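Local coordinates for protein omega-class glutathione S-transferase (PDB 3WD6) that binds glutathione and, as an omega-class member of its superfamily, probably catalyses glutathione transfer and glutathione-dependent reduction of dehydroascorbate, at residues A[36-41]-A[76-81]; A[49-54]-A[98-103]. One frame throughout, in Å; residues are numbered along the deposited sequence.

Interaction 1 (A[36-41]-A[76-81]). With GSH (glutathione), chain J.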
loop_
_atom_site.group_PDB
_atom_site.type_symbol
_atom_site.label_atom_id
_atom_site.label_comp_id
_atom_site.label_asym_id
_atom_site.label_seq_id
_atom_site.Cartn_x
_atom_site.Cartn_y
_atom_site.Cartn_z
ATOM N N ARG A 36 -2.398 8.262 5.710
ATOM C CA ARG A 36 -1.366 8.578 4.724
ATOM C C ARG A 36 -0.238 7.543 4.693
ATOM O O ARG A 36 0.345 7.273 3.632
ATOM C CB ARG A 36 -0.821 10.000 4.961
ATOM C CG ARG A 36 0.196 10.501 3.919
ATOM C CD ARG A 36 -0.492 10.986 2.649
ATOM N NE ARG A 36 0.459 11.439 1.627
ATOM C CZ ARG A 36 1.288 10.638 0.947
ATOM N NH1 ARG A 36 1.324 9.321 1.191
ATOM N NH2 ARG A 36 2.084 11.160 0.017
ATOM N N TYR A 37 0.041 6.945 5.849
ATOM C CA TYR A 37 1.185 6.059 6.007
ATOM C C TYR A 37 0.729 4.608 6.014
ATOM O O TYR A 37 1.542 3.695 6.182
ATOM C CB TYR A 37 1.941 6.435 7.303
ATOM C CG TYR A 37 2.333 7.901 7.292
ATOM C CD1 TYR A 37 3.553 8.319 6.768
ATOM C CD2 TYR A 37 1.454 8.869 7.739
ATOM C CE1 TYR A 37 3.892 9.676 6.722
ATOM C CE2 TYR A 37 1.778 10.208 7.703
ATOM C CZ TYR A 37 2.987 10.614 7.185
ATOM O OH TYR A 37 3.283 11.972 7.166
ATOM N N CYS A 38 -0.570 4.382 5.828
ATOM C CA CYS A 38 -1.056 3.009 5.782
ATOM C C CYS A 38 -0.761 2.317 4.436
ATOM O O CYS A 38 -1.297 2.712 3.386
ATOM C CB CYS A 38 -2.552 2.927 6.114
ATOM S SG CYS A 38 -3.162 1.207 6.026
ATOM N N PRO A 39 0.080 1.262 4.459
ATOM C CA PRO A 39 0.349 0.623 3.156
ATOM C C PRO A 39 -0.892 -0.040 2.585
ATOM O O PRO A 39 -1.025 -0.074 1.348
ATOM C CB PRO A 39 1.422 -0.438 3.466
ATOM C CG PRO A 39 1.273 -0.718 4.937
ATOM C CD PRO A 39 0.786 0.599 5.569
ATOM N N TYR A 40 -1.765 -0.570 3.450
ATOM C CA TYR A 40 -2.959 -1.252 2.951
ATOM C C TYR A 40 -3.853 -0.270 2.215
ATOM O O TYR A 40 -4.327 -0.549 1.103
ATOM C CB TYR A 40 -3.712 -1.980 4.072
ATOM C CG TYR A 40 -2.933 -3.161 4.583
ATOM C CD1 TYR A 40 -2.893 -4.358 3.866
ATOM C CD2 TYR A 40 -2.186 -3.066 5.756
ATOM C CE1 TYR A 40 -2.155 -5.439 4.318
ATOM C CE2 TYR A 40 -1.441 -4.148 6.220
ATOM C CZ TYR A 40 -1.433 -5.330 5.498
ATOM O OH TYR A 40 -0.684 -6.392 5.952
ATOM N N ALA A 41 -4.072 0.887 2.826
ATOM C CA ALA A 41 -4.860 1.926 2.182
ATOM C C ALA A 41 -4.168 2.410 0.899
ATOM O O ALA A 41 -4.843 2.814 -0.057
ATOM C CB ALA A 41 -5.097 3.066 3.145
ATOM N N ALA A 76 -13.191 -1.197 11.915
ATOM C CA ALA A 76 -12.409 -0.026 12.340
ATOM C C ALA A 76 -11.013 0.058 11.675
ATOM O O ALA A 76 -10.043 0.519 12.279
ATOM C CB ALA A 76 -12.303 0.047 13.877
ATOM N N LYS A 77 -10.936 -0.360 10.417
ATOM C CA LYS A 77 -9.684 -0.305 9.673
ATOM C C LYS A 77 -9.761 0.618 8.468
ATOM O O LYS A 77 -10.868 0.994 8.022
ATOM C CB LYS A 77 -9.274 -1.706 9.215
ATOM C CG LYS A 77 -8.706 -2.566 10.328
ATOM C CD LYS A 77 -8.624 -4.022 9.901
ATOM C CE LYS A 77 -8.228 -4.897 11.075
ATOM N NZ LYS A 77 -8.229 -6.348 10.713
ATOM N N VAL A 78 -8.582 0.986 7.956
ATOM C CA VAL A 78 -8.468 1.602 6.626
ATOM C C VAL A 78 -7.747 0.616 5.713
ATOM O O VAL A 78 -6.973 -0.220 6.193
ATOM C CB VAL A 78 -7.689 2.934 6.665
ATOM C CG1 VAL A 78 -8.532 4.036 7.304
ATOM C CG2 VAL A 78 -6.357 2.758 7.394
ATOM N N PRO A 79 -7.988 0.692 4.395
ATOM C CA PRO A 79 -8.908 1.639 3.748
ATOM C C PRO A 79 -10.378 1.185 3.783
ATOM O O PRO A 79 -10.721 0.004 4.033
ATOM C CB PRO A 79 -8.459 1.587 2.280
ATOM C CG PRO A 79 -8.074 0.094 2.092
ATOM C CD PRO A 79 -7.375 -0.248 3.425
ATOM N N ALA A 80 -11.243 2.154 3.518
ATOM C CA ALA A 80 -12.602 1.877 3.093
ATOM C C ALA A 80 -12.965 2.874 1.984
ATOM O O ALA A 80 -12.564 4.055 2.054
ATOM C CB ALA A 80 -13.572 2.003 4.259
ATOM N N ILE A 81 -13.704 2.412 0.969
ATOM C CA ILE A 81 -14.263 3.334 -0.007
ATOM C C ILE A 81 -15.778 3.513 0.201
ATOM O O ILE A 81 -16.479 2.584 0.634
ATOM C CB ILE A 81 -13.951 2.917 -1.482
ATOM C CG1 ILE A 81 -14.708 1.642 -1.865
ATOM C CG2 ILE A 81 -12.453 2.736 -1.684
ATOM C CD1 ILE A 81 -14.420 1.164 -3.300
HETATM N N1 GSH J . -6.775 -6.686 5.808
HETATM C CA1 GSH J . -6.977 -5.232 5.829
HETATM C C1 GSH J . -6.873 -4.613 4.439
HETATM O O11 GSH J . -7.505 -3.535 4.137
HETATM O O12 GSH J . -6.163 -5.206 3.554
HETATM C CB1 GSH J . -5.969 -4.621 6.794
HETATM C CG1 GSH J . -5.806 -3.136 6.800
HETATM C CD1 GSH J . -5.108 -2.565 8.009
HETATM O OE1 GSH J . -4.443 -3.267 8.764
HETATM N N2 GSH J . -5.215 -1.168 8.299
HETATM C CA2 GSH J . -4.535 -0.680 9.504
HETATM C C2 GSH J . -5.599 -0.229 10.482
HETATM O O2 GSH J . -6.555 0.411 10.060
HETATM C CB2 GSH J . -3.668 0.479 9.159
HETATM S SG2 GSH J . -2.115 0.169 8.401
HETATM N N3 GSH J . -5.471 -0.541 11.889
HETATM C CA3 GSH J . -6.500 -0.097 12.831
HETATM C C3 GSH J . -6.051 0.133 14.219
HETATM O O31 GSH J . -5.154 0.988 14.450
HETATM O O32 GSH J . -6.574 -0.517 15.158
#
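Ala41 lays its methyl against the Pro79 ring, CB to CB 3.8 Å, while Pro79 CD lies against the first helical turn, 3.5 Å from Ala41 N. The peptide bond before Pro79 is cis, and the Val78 backbone beside it faces glutathione: Val78 N donates to GSH O2 (3.0 Å, N-H...O angle 160°), and GSH N2 donates back to Val78 O at 2.9 Å. Of the Tyr40 side chain, CB is what approaches Pro79 (CB to CD 4.1 Å), beside its own backbone carbonyl. With CG anti to the carbonyl carbon (chi1 -69°), the ring swings off to the ligand, where GSH CB1 lies over one face near the rim, and its hydroxyl bonds to Gln130. Replacing Tyr40 by alanine would take away the ring and is likely to leave that flank of the glutamyl arm uncovered and Gln130 without its phenolic partner. As modelled, Cys38 SG touches Val78 CG2 (3.8 Å) and caps helix 39-51 by accepting from Ala41 N; the sulfur's place is less sure, so both contacts are tentative. The cis-proline loop is typical of the thioredoxin-fold glutathione site, and the cysteine at the helix start of the omega class.

Interaction 2 (A[49-54]-A[98-103])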
loop_
_atom_site.group_PDB
_atom_site.type_symbol
_atom_site.label_atom_id
_atom_site.label_comp_id
_atom_site.label_asym_id
_atom_site.label_seq_id
_atom_site.Cartn_x
_atom_site.Cartn_y
_atom_site.Cartn_z
ATOM N N ASN A 49 -5.455 5.956 -8.623
ATOM C CA ASN A 49 -4.565 6.778 -9.451
ATOM C C ASN A 49 -4.356 6.194 -10.838
ATOM O O ASN A 49 -4.534 6.878 -11.843
ATOM C CB ASN A 49 -3.202 6.971 -8.788
ATOM C CG ASN A 49 -3.267 7.857 -7.551
ATOM O OD1 ASN A 49 -4.337 8.364 -7.181
ATOM N ND2 ASN A 49 -2.115 8.044 -6.899
ATOM N N ALA A 50 -3.964 4.925 -10.892
ATOM C CA ALA A 50 -3.612 4.310 -12.163
ATOM C C ALA A 50 -4.802 4.328 -13.136
ATOM O O ALA A 50 -4.629 4.521 -14.366
ATOM C CB ALA A 50 -3.104 2.884 -11.940
ATOM N N LYS A 51 -6.007 4.142 -12.584
ATOM C CA LYS A 51 -7.228 4.060 -13.396
ATOM C C LYS A 51 -7.811 5.445 -13.665
ATOM O O LYS A 51 -8.760 5.597 -14.440
ATOM C CB LYS A 51 -8.281 3.132 -12.739
ATOM C CG LYS A 51 -7.811 1.675 -12.575
ATOM C CD LYS A 51 -8.840 0.819 -11.812
ATOM C CE LYS A 51 -9.978 0.329 -12.688
ATOM N NZ LYS A 51 -9.507 -0.499 -13.864
ATOM N N GLN A 52 -7.231 6.457 -13.030
ATOM C CA GLN A 52 -7.664 7.837 -13.239
ATOM C C GLN A 52 -9.117 8.046 -12.839
ATOM O O GLN A 52 -9.843 8.803 -13.487
ATOM C CB GLN A 52 -7.491 8.234 -14.702
ATOM C CG GLN A 52 -6.147 7.824 -15.274
ATOM C CD GLN A 52 -5.318 9.008 -15.711
ATOM O OE1 GLN A 52 -5.008 9.155 -16.897
ATOM N NE2 GLN A 52 -4.954 9.871 -14.755
ATOM N N ILE A 53 -9.539 7.353 -11.783
ATOM C CA ILE A 53 -10.849 7.559 -11.189
ATOM C C ILE A 53 -10.810 8.782 -10.277
ATOM O O ILE A 53 -9.943 8.885 -9.395
ATOM C CB ILE A 53 -11.233 6.340 -10.354
ATOM C CG1 ILE A 53 -11.510 5.148 -11.286
ATOM C CG2 ILE A 53 -12.433 6.648 -9.449
ATOM C CD1 ILE A 53 -11.154 3.767 -10.670
ATOM N N ASP A 54 -11.731 9.721 -10.483
ATOM C CA ASP A 54 -11.813 10.874 -9.581
ATOM C C ASP A 54 -12.275 10.416 -8.190
ATOM O O ASP A 54 -13.168 9.568 -8.060
ATOM C CB ASP A 54 -12.735 11.967 -10.120
ATOM C CG ASP A 54 -12.554 13.293 -9.381
ATOM O OD1 ASP A 54 -11.392 13.717 -9.194
ATOM O OD2 ASP A 54 -13.567 13.900 -8.956
ATOM N N TYR A 98 -13.242 -4.563 -6.610
ATOM C CA TYR A 98 -14.451 -3.815 -6.968
ATOM C C TYR A 98 -14.219 -2.697 -8.014
ATOM O O TYR A 98 -14.984 -2.580 -8.989
ATOM C CB TYR A 98 -15.106 -3.219 -5.724
ATOM C CG TYR A 98 -16.351 -2.427 -6.045
ATOM C CD1 TYR A 98 -16.274 -1.076 -6.340
ATOM C CD2 TYR A 98 -17.608 -3.040 -6.075
ATOM C CE1 TYR A 98 -17.407 -0.340 -6.636
ATOM C CE2 TYR A 98 -18.753 -2.314 -6.378
ATOM C CZ TYR A 98 -18.643 -0.958 -6.661
ATOM O OH TYR A 98 -19.769 -0.212 -6.963
ATOM N N LEU A 99 -13.188 -1.875 -7.808
ATOM C CA LEU A 99 -12.894 -0.795 -8.741
ATOM C C LEU A 99 -12.528 -1.355 -10.113
ATOM O O LEU A 99 -12.926 -0.799 -11.149
ATOM C CB LEU A 99 -11.789 0.128 -8.204
ATOM C CG LEU A 99 -12.155 0.877 -6.906
ATOM C CD1 LEU A 99 -10.894 1.403 -6.159
ATOM C CD2 LEU A 99 -13.163 2.004 -7.186
ATOM N N ASP A 100 -11.792 -2.462 -10.129
ATOM C CA ASP A 100 -11.384 -3.052 -11.409
ATOM C C ASP A 100 -12.588 -3.614 -12.180
ATOM O O ASP A 100 -12.604 -3.573 -13.414
ATOM C CB ASP A 100 -10.302 -4.128 -11.216
ATOM C CG ASP A 100 -9.334 -4.214 -12.404
ATOM O OD1 ASP A 100 -8.817 -3.143 -12.845
ATOM O OD2 ASP A 100 -9.092 -5.351 -12.905
ATOM N N GLU A 101 -13.600 -4.116 -11.464
ATOM C CA GLU A 101 -14.799 -4.673 -12.116
ATOM C C GLU A 101 -15.709 -3.563 -12.655
ATOM O O GLU A 101 -16.299 -3.672 -13.735
ATOM C CB GLU A 101 -15.586 -5.560 -11.149
ATOM C CG GLU A 101 -14.998 -6.953 -10.983
ATOM C CD GLU A 101 -15.478 -7.671 -9.727
ATOM O OE1 GLU A 101 -16.499 -7.251 -9.142
ATOM O OE2 GLU A 101 -14.822 -8.661 -9.319
ATOM N N VAL A 102 -15.799 -2.480 -11.902
ATOM C CA VAL A 102 -16.759 -1.439 -12.206
ATOM C C VAL A 102 -16.191 -0.341 -13.107
ATOM O O VAL A 102 -16.937 0.293 -13.856
ATOM C CB VAL A 102 -17.369 -0.866 -10.909
ATOM C CG1 VAL A 102 -17.961 0.513 -11.145
ATOM C CG2 VAL A 102 -18.416 -1.831 -10.378
ATOM N N TYR A 103 -14.884 -0.110 -13.041
ATOM C CA TYR A 103 -14.237 0.813 -13.987
ATOM C C TYR A 103 -13.370 0.044 -14.992
ATOM O O TYR A 103 -12.247 -0.362 -14.680
ATOM C CB TYR A 103 -13.405 1.874 -13.260
ATOM C CG TYR A 103 -14.188 2.796 -12.342
ATOM C CD1 TYR A 103 -14.408 2.458 -11.004
ATOM C CD2 TYR A 103 -14.672 4.018 -12.799
ATOM C CE1 TYR A 103 -15.095 3.300 -10.147
ATOM C CE2 TYR A 103 -15.375 4.879 -11.944
ATOM C CZ TYR A 103 -15.582 4.512 -10.620
ATOM O OH TYR A 103 -16.282 5.356 -9.773
#
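Ile53 lies flat over the Tyr103 ring: CG1 sits 3.7 Å from the ring centroid and only 12° off its normal, a CH-pi contact over the middle of the face. CD1 extends along the same face to Tyr103 CD1 at 3.5 Å, and CG2 follows toward the phenol end. Placing CG1 anti to the carbonyl carbon puts this branch over the ring. Here the packing is close. Inward, Ile53 CD1 also reaches Leu99 CD2 (4.4 Å), and Leu48 of helix 39-51 touches both residues.

Beside this apolar layer Lys51 makes the polar half of the contact. Its chain bends at chi3 and chi4, and NZ donates to Tyr103 O at 2.9 Å, with a C=O...N angle of 164°. NZ also forms a salt bridge with Asp100 OD1, likewise 2.9 Å, on the anti side and 30° out of the carboxylate plane. The backbone oxygens of Lys105 and Arg106 grip the same ammonium, and Asp100 takes Leu108 N and Leu109 N. In contrast to the buried Ile53, Asp100 and Tyr103 are partly exposed and form the more open edge, yet Lys51, which they bind, is itself buried.

Gln52, with positive phi, closes helix 39-51 in a Schellman motif. The contact joins the C-terminal ends of helices 39-51 and 92-102 and the residues just after them, within the thioredoxin-like N-terminal domain.

Interaction 1 and interaction 2 use the two ends of helix 39-51, their centres about 17 Å apart. At its N-terminal end, residues 36-41 meet residues 76-81, the loop leading into strand 80-82, the contact's centre about 8 Å from the centre of the chain; at its C-terminal end, residues 49-54 meet helix 92-102, with a contact centre about 16 Å from that point and two of five touching residues partly exposed. Across its segments interaction 1 has apolar contacts and no hydrogen bond, the Val78 backbone N and O going to glutathione instead. Interaction 2 combines a CH-pi contact with a salt bridge. The two join through Ile81, whose CD1 packs 4.2 Å from Leu99 CD2, linking strand 80-82 with helix 92-102.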